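Local coordinates for phosphoserine aminotransferase (Bacillus alcalophilus, PDB 1W23), which uses pyridoxal 5'-phosphate to interconvert 3-phosphohydroxypyruvate and phosphoserine, with glutamate as amino donor, in the second step of serine biosynthesis, at residues P15-F29 with F242-I254. Numbering follows the deposited sequence. Where two conformers were deposited one is given.
Sequences PKPALERAQKELLNF and FSIYMLRNVLDWI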
loop_
_atom_site.group_PDB
_atom_site.type_symbol
_atom_site.label_atom_id
_atom_site.label_comp_id
_atom_site.label_asym_id
_atom_site.label_seq_id
_atom_site.Cartn_x
_atom_site.Cartn_y
_atom_site.Cartn_z
ATOM N N PRO A 15 -15.314 9.963 -7.117
ATOM C CA PRO A 15 -16.270 10.291 -8.173
ATOM C C PRO A 15 -16.934 9.013 -8.647
ATOM O O PRO A 15 -16.273 8.052 -9.016
ATOM C CB PRO A 15 -15.442 10.975 -9.221
ATOM C CG PRO A 15 -14.016 10.598 -8.939
ATOM C CD PRO A 15 -13.923 10.162 -7.538
ATOM N N LYS A 16 -18.269 9.003 -8.656
ATOM C CA LYS A 16 -18.985 7.772 -9.059
ATOM C C LYS A 16 -18.518 7.240 -10.432
ATOM O O LYS A 16 -18.390 6.034 -10.538
ATOM C CB LYS A 16 -20.476 8.019 -9.037
ATOM C CG LYS A 16 -21.298 6.772 -9.198
ATOM C CD LYS A 16 -21.251 5.876 -7.975
ATOM C CE LYS A 16 -22.168 6.440 -6.899
ATOM N NZ LYS A 16 -22.331 5.498 -5.746
ATOM N N PRO A 17 -18.245 8.057 -11.445
ATOM C CA PRO A 17 -17.828 7.448 -12.726
ATOM C C PRO A 17 -16.571 6.622 -12.595
ATOM O O PRO A 17 -16.412 5.640 -13.341
ATOM C CB PRO A 17 -17.640 8.632 -13.671
ATOM C CG PRO A 17 -18.313 9.742 -13.022
ATOM C CD PRO A 17 -18.497 9.510 -11.580
ATOM N N ALA A 18 -15.645 6.976 -11.703
ATOM C CA ALA A 18 -14.401 6.205 -11.555
ATOM C C ALA A 18 -14.710 4.813 -10.976
ATOM O O ALA A 18 -14.088 3.810 -11.342
ATOM C CB ALA A 18 -13.423 6.963 -10.690
ATOM N N LEU A 19 -15.650 4.775 -10.026
ATOM C CA LEU A 19 -16.089 3.526 -9.409
ATOM C C LEU A 19 -16.913 2.702 -10.379
ATOM O O LEU A 19 -16.765 1.461 -10.400
ATOM C CB LEU A 19 -16.865 3.791 -8.106
ATOM C CG LEU A 19 -15.993 4.202 -6.904
ATOM C CD1 LEU A 19 -16.895 4.806 -5.828
ATOM C CD2 LEU A 19 -15.226 3.026 -6.369
ATOM N N GLU A 20 -17.826 3.308 -11.123
ATOM C CA GLU A 20 -18.626 2.571 -12.091
ATOM C C GLU A 20 -17.760 1.959 -13.167
ATOM O O GLU A 20 -17.984 0.826 -13.565
ATOM C CB GLU A 20 -19.692 3.484 -12.675
ATOM C CG GLU A 20 -20.806 3.858 -11.713
ATOM C CD GLU A 20 -21.687 5.007 -12.080
ATOM O OE1 GLU A 20 -21.221 5.897 -12.812
ATOM O OE2 GLU A 20 -22.834 5.094 -11.600
ATOM N N ARG A 21 -16.757 2.698 -13.634
ATOM C CA ARG A 21 -15.776 2.171 -14.596
ATOM C C ARG A 21 -15.048 0.962 -14.016
ATOM O O ARG A 21 -14.930 -0.071 -14.651
ATOM C CB ARG A 21 -14.810 3.305 -14.980
ATOM C CG ARG A 21 -13.704 2.948 -15.933
ATOM C CD ARG A 21 -12.855 4.173 -16.233
ATOM N NE ARG A 21 -11.817 3.878 -17.201
ATOM C CZ ARG A 21 -10.870 4.771 -17.531
ATOM N NH1 ARG A 21 -10.824 5.990 -16.942
ATOM N NH2 ARG A 21 -9.966 4.450 -18.458
ATOM N N ALA A 22 -14.571 1.129 -12.776
ATOM C CA ALA A 22 -13.849 0.017 -12.150
ATOM C C ALA A 22 -14.749 -1.209 -11.992
ATOM O O ALA A 22 -14.317 -2.358 -12.187
ATOM C CB ALA A 22 -13.343 0.469 -10.780
ATOM N N GLN A 23 -16.004 -1.009 -11.588
ATOM C CA GLN A 23 -16.941 -2.112 -11.417
ATOM C C GLN A 23 -17.123 -2.870 -12.744
ATOM O O GLN A 23 -17.081 -4.093 -12.777
ATOM C CB GLN A 23 -18.274 -1.602 -10.909
ATOM C CG GLN A 23 -19.280 -2.708 -10.620
ATOM C CD GLN A 23 -20.612 -2.158 -10.187
ATOM O OE1 GLN A 23 -21.165 -1.212 -10.795
ATOM N NE2 GLN A 23 -21.180 -2.689 -9.126
ATOM N N LYS A 24 -17.384 -2.119 -13.818
ATOM C CA LYS A 24 -17.703 -2.741 -15.092
ATOM C C LYS A 24 -16.591 -3.644 -15.566
ATOM O O LYS A 24 -16.874 -4.726 -16.103
ATOM C CB LYS A 24 -18.010 -1.646 -16.138
ATOM C CG LYS A 24 -18.507 -2.190 -17.464
ATOM C CD LYS A 24 -18.749 -0.969 -18.412
ATOM C CE LYS A 24 -19.324 -1.397 -19.770
ATOM N NZ LYS A 24 -19.891 -0.199 -20.508
ATOM N N GLU A 25 -15.350 -3.249 -15.382
ATOM C CA GLU A 25 -14.204 -3.992 -15.903
ATOM C C GLU A 25 -13.429 -4.753 -14.815
ATOM O O GLU A 25 -12.296 -5.181 -15.071
ATOM C CB GLU A 25 -13.287 -3.095 -16.769
ATOM C CG GLU A 25 -12.537 -1.985 -16.025
ATOM C CD GLU A 25 -11.987 -0.874 -16.910
ATOM O OE1 GLU A 25 -11.247 -0.031 -16.405
ATOM O OE2 GLU A 25 -12.251 -0.807 -18.120
ATOM N N LEU A 26 -14.020 -4.968 -13.646
ATOM C CA LEU A 26 -13.285 -5.570 -12.516
ATOM C C LEU A 26 -12.803 -6.968 -12.848
ATOM O O LEU A 26 -11.789 -7.379 -12.277
ATOM C CB LEU A 26 -14.114 -5.594 -11.231
ATOM C CG LEU A 26 -13.269 -5.662 -9.974
ATOM C CD1 LEU A 26 -12.573 -4.360 -9.676
ATOM C CD2 LEU A 26 -14.127 -6.058 -8.752
ATOM N N LEU A 27 -13.538 -7.718 -13.669
ATOM C CA LEU A 27 -13.169 -9.088 -13.960
ATOM C C LEU A 27 -12.419 -9.248 -15.268
ATOM O O LEU A 27 -11.745 -10.280 -15.478
ATOM C CB LEU A 27 -14.443 -9.968 -14.042
ATOM C CG LEU A 27 -15.444 -9.803 -12.926
ATOM C CD1 LEU A 27 -16.660 -10.752 -13.102
ATOM C CD2 LEU A 27 -14.793 -10.010 -11.589
ATOM N N ASN A 28 -12.540 -8.290 -16.184
ATOM C CA ASN A 28 -11.969 -8.366 -17.529
ATOM C C ASN A 28 -11.446 -7.002 -17.926
ATOM O O ASN A 28 -12.239 -6.199 -18.502
ATOM C CB ASN A 28 -13.014 -8.901 -18.491
ATOM C CG ASN A 28 -12.549 -8.866 -19.944
ATOM O OD1 ASN A 28 -11.346 -8.787 -20.222
ATOM N ND2 ASN A 28 -13.506 -8.850 -20.865
ATOM N N PHE A 29 -10.222 -6.706 -17.590
ATOM C CA PHE A 29 -9.595 -5.430 -17.872
ATOM C C PHE A 29 -8.899 -5.437 -19.221
ATOM O O PHE A 29 -8.084 -6.332 -19.490
ATOM C CB PHE A 29 -8.566 -5.103 -16.772
ATOM C CG PHE A 29 -7.900 -3.789 -17.039
ATOM C CD1 PHE A 29 -8.653 -2.595 -16.993
ATOM C CD2 PHE A 29 -6.551 -3.705 -17.341
ATOM C CE1 PHE A 29 -8.052 -1.395 -17.279
ATOM C CE2 PHE A 29 -5.995 -2.450 -17.575
ATOM C CZ PHE A 29 -6.744 -1.314 -17.546
ATOM N N PHE A 242 -3.914 -1.861 -7.991
ATOM C CA PHE A 242 -5.334 -1.449 -8.018
ATOM C C PHE A 242 -5.470 -0.003 -7.536
ATOM O O PHE A 242 -6.262 0.778 -8.115
ATOM C CB PHE A 242 -6.233 -2.390 -7.236
ATOM C CG PHE A 242 -7.714 -2.101 -7.495
ATOM C CD1 PHE A 242 -8.275 -2.416 -8.721
ATOM C CD2 PHE A 242 -8.509 -1.534 -6.542
ATOM C CE1 PHE A 242 -9.596 -2.145 -8.968
ATOM C CE2 PHE A 242 -9.852 -1.260 -6.797
ATOM C CZ PHE A 242 -10.417 -1.595 -8.024
ATOM N N SER A 243 -4.721 0.397 -6.534
ATOM C CA SER A 243 -4.776 1.804 -6.074
ATOM C C SER A 243 -4.309 2.748 -7.174
ATOM O O SER A 243 -4.926 3.835 -7.340
ATOM C CB SER A 243 -3.970 2.003 -4.802
ATOM O OG SER A 243 -4.510 1.285 -3.730
ATOM N N ILE A 244 -3.259 2.415 -7.897
ATOM C CA ILE A 244 -2.782 3.282 -8.983
ATOM C C ILE A 244 -3.775 3.306 -10.127
ATOM O O ILE A 244 -4.018 4.377 -10.743
ATOM C CB ILE A 244 -1.352 2.863 -9.405
ATOM C CG1 ILE A 244 -0.364 3.168 -8.272
ATOM C CG2 ILE A 244 -0.951 3.530 -10.706
ATOM C CD1 ILE A 244 0.963 2.433 -8.345
ATOM N N TYR A 245 -4.403 2.182 -10.443
ATOM C CA TYR A 245 -5.469 2.149 -11.454
ATOM C C TYR A 245 -6.617 3.035 -11.022
ATOM O O TYR A 245 -7.151 3.827 -11.845
ATOM C CB TYR A 245 -5.906 0.664 -11.599
ATOM C CG TYR A 245 -7.259 0.520 -12.224
ATOM C CD1 TYR A 245 -7.456 0.558 -13.603
ATOM C CD2 TYR A 245 -8.400 0.347 -11.443
ATOM C CE1 TYR A 245 -8.719 0.420 -14.151
ATOM C CE2 TYR A 245 -9.645 0.244 -11.984
ATOM C CZ TYR A 245 -9.798 0.279 -13.367
ATOM O OH TYR A 245 -11.080 0.185 -13.862
ATOM N N MET A 246 -7.051 2.978 -9.758
ATOM C CA MET A 246 -8.151 3.849 -9.320
ATOM C C MET A 246 -7.743 5.305 -9.375
ATOM O O MET A 246 -8.572 6.169 -9.741
ATOM C CB MET A 246 -8.616 3.453 -7.917
ATOM C CG MET A 246 -9.416 2.181 -7.878
ATOM S SD MET A 246 -10.936 2.210 -8.805
ATOM C CE MET A 246 -11.764 3.640 -8.193
ATOM N N LEU A 247 -6.510 5.649 -8.990
ATOM C CA LEU A 247 -5.974 6.978 -9.127
ATOM C C LEU A 247 -6.080 7.444 -10.592
ATOM O O LEU A 247 -6.551 8.562 -10.861
ATOM C CB LEU A 247 -4.517 6.993 -8.636
ATOM C CG LEU A 247 -3.686 8.253 -8.941
ATOM C CD1 LEU A 247 -4.143 9.466 -8.295
ATOM C CD2 LEU A 247 -2.216 7.931 -8.629
ATOM N N ARG A 248 -5.661 6.608 -11.545
ATOM C CA ARG A 248 -5.811 6.946 -12.942
ATOM C C ARG A 248 -7.263 7.295 -13.237
ATOM O O ARG A 248 -7.551 8.308 -13.901
ATOM C CB ARG A 248 -5.262 5.771 -13.785
ATOM C CG ARG A 248 -5.108 6.058 -15.289
ATOM C CD ARG A 248 -6.408 6.154 -16.114
ATOM N NE ARG A 248 -7.256 4.950 -15.926
ATOM C CZ ARG A 248 -7.145 3.878 -16.671
ATOM N NH1 ARG A 248 -6.304 3.798 -17.701
ATOM N NH2 ARG A 248 -7.916 2.804 -16.378
ATOM N N ASN A 249 -8.199 6.419 -12.831
ATOM C CA ASN A 249 -9.615 6.682 -13.109
ATOM C C ASN A 249 -10.077 7.998 -12.509
ATOM O O ASN A 249 -10.859 8.744 -13.176
ATOM C CB ASN A 249 -10.477 5.545 -12.580
ATOM C CG ASN A 249 -10.382 4.264 -13.358
ATOM O OD1 ASN A 249 -9.574 4.109 -14.287
ATOM N ND2 ASN A 249 -11.299 3.343 -13.014
ATOM N N VAL A 250 -9.678 8.340 -11.307
ATOM C CA VAL A 250 -10.062 9.630 -10.692
ATOM C C VAL A 250 -9.483 10.783 -11.469
ATOM O O VAL A 250 -10.169 11.780 -11.733
ATOM C CB VAL A 250 -9.649 9.649 -9.206
ATOM C CG1 VAL A 250 -9.861 11.059 -8.634
ATOM C CG2 VAL A 250 -10.452 8.631 -8.423
ATOM N N LEU A 251 -8.212 10.685 -11.869
ATOM C CA LEU A 251 -7.592 11.766 -12.642
ATOM C C LEU A 251 -8.300 11.957 -13.992
ATOM O O LEU A 251 -8.453 13.093 -14.462
ATOM C CB LEU A 251 -6.103 11.490 -12.859
ATOM C CG LEU A 251 -5.239 11.421 -11.603
ATOM C CD1 LEU A 251 -3.872 10.850 -11.956
ATOM C CD2 LEU A 251 -5.099 12.804 -11.011
ATOM N N ASP A 252 -8.726 10.890 -14.628
ATOM C CA ASP A 252 -9.502 11.007 -15.889
ATOM C C ASP A 252 -10.777 11.810 -15.625
ATOM O O ASP A 252 -11.148 12.645 -16.474
ATOM C CB ASP A 252 -9.853 9.644 -16.459
ATOM C CG ASP A 252 -8.940 9.103 -17.534
ATOM O OD1 ASP A 252 -8.401 9.921 -18.309
ATOM O OD2 ASP A 252 -8.803 7.867 -17.594
ATOM N N TRP A 253 -11.438 11.594 -14.519
ATOM C CA TRP A 253 -12.651 12.359 -14.172
ATOM C C TRP A 253 -12.311 13.815 -13.917
ATOM O O TRP A 253 -13.025 14.716 -14.416
ATOM C CB TRP A 253 -13.322 11.691 -12.956
ATOM C CG TRP A 253 -14.401 12.511 -12.373
ATOM C CD1 TRP A 253 -15.693 12.592 -12.797
ATOM C CD2 TRP A 253 -14.294 13.380 -11.237
ATOM N NE1 TRP A 253 -16.413 13.460 -12.005
ATOM C CE2 TRP A 253 -15.569 13.959 -11.028
ATOM C CE3 TRP A 253 -13.289 13.744 -10.344
ATOM C CZ2 TRP A 253 -15.852 14.860 -10.003
ATOM C CZ3 TRP A 253 -13.552 14.634 -9.329
ATOM C CH2 TRP A 253 -14.820 15.180 -9.169
ATOM N N ILE A 254 -11.250 14.135 -13.182
ATOM C CA ILE A 254 -10.868 15.517 -12.984
ATOM C C ILE A 254 -10.676 16.207 -14.322
ATOM O O ILE A 254 -11.113 17.336 -14.540
ATOM C CB ILE A 254 -9.632 15.659 -12.068
ATOM C CG1 ILE A 254 -9.885 15.070 -10.667
ATOM C CG2 ILE A 254 -9.212 17.116 -11.961
ATOM C CD1 ILE A 254 -8.643 15.047 -9.776
HETATM O O HOH W 1 -12.519 7.160 -14.783
HETATM O O HOH W 2 -8.028 6.316 -19.589
HETATM O O HOH W 3 -11.507 -2.508 -12.516
#
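A helix pair beside the dimer interface of this class-V aminotransferase joins Ala-18, Arg-21 and Ala-22 of helix 16-24 to Tyr-245, Arg-248, Asn-249 and Asp-252 of helix 242-254, their axes 8.6 Å apart and 134° from parallel. The two alanines let the backbones close in: Ala-18 CB lies 3.8 Å from Asn-249 CB, and Ala-22 CB meets Met-246 SD. Arg-21, a knob among Tyr-245, Arg-248, Asn-249 and Asp-252, runs fully extended, with CG anti to the backbone N (chi1 178°), which carries its guanidinium over the Asn-249 amide to Asp-252. There NH1 forms a nearly straight salt bridge to Asp-252 OD2 (2.8 Å), within the guanidinium plane but tilted from the carboxylate plane; one water joins NH2 to the same oxygen, and another joins NH1 to Asn-249 O. One face of this guanidinium stacks on that of Arg-248, centres 3.9 Å apart, a like-charge pair that Asp-252 probably eases. Arg-248 in turn grips Asn-249 OD1 side-on through NE and NH2 (both 3.0 Å), while its NH1 bonds to Gln-52 of helix 44-61. Asn-249 ND2 reaches across to a lone pair of Ala-18 O, which also accepts the helical bond from Ala-22 N. A leucine in place of Asn-249 would probably leave Arg-248 NE and NH2 without their shared acceptor, and its guanidinium, held then mainly through Gln-52, less firmly fixed under Arg-21. At the far end, the edge of Tyr-245 points at the face of Phe-29, and Leu-26 CD1 touches Phe-242, whose ring stacks on Phe-242 of the second subunit. Tyr-245 OH donates to the anti lone pair of Glu-25 OE1 (2.6 Å). Where helix 16-24 begins, Pro-15 CB sits over the face of the Trp-253 indole, 3.3 Å from CD2.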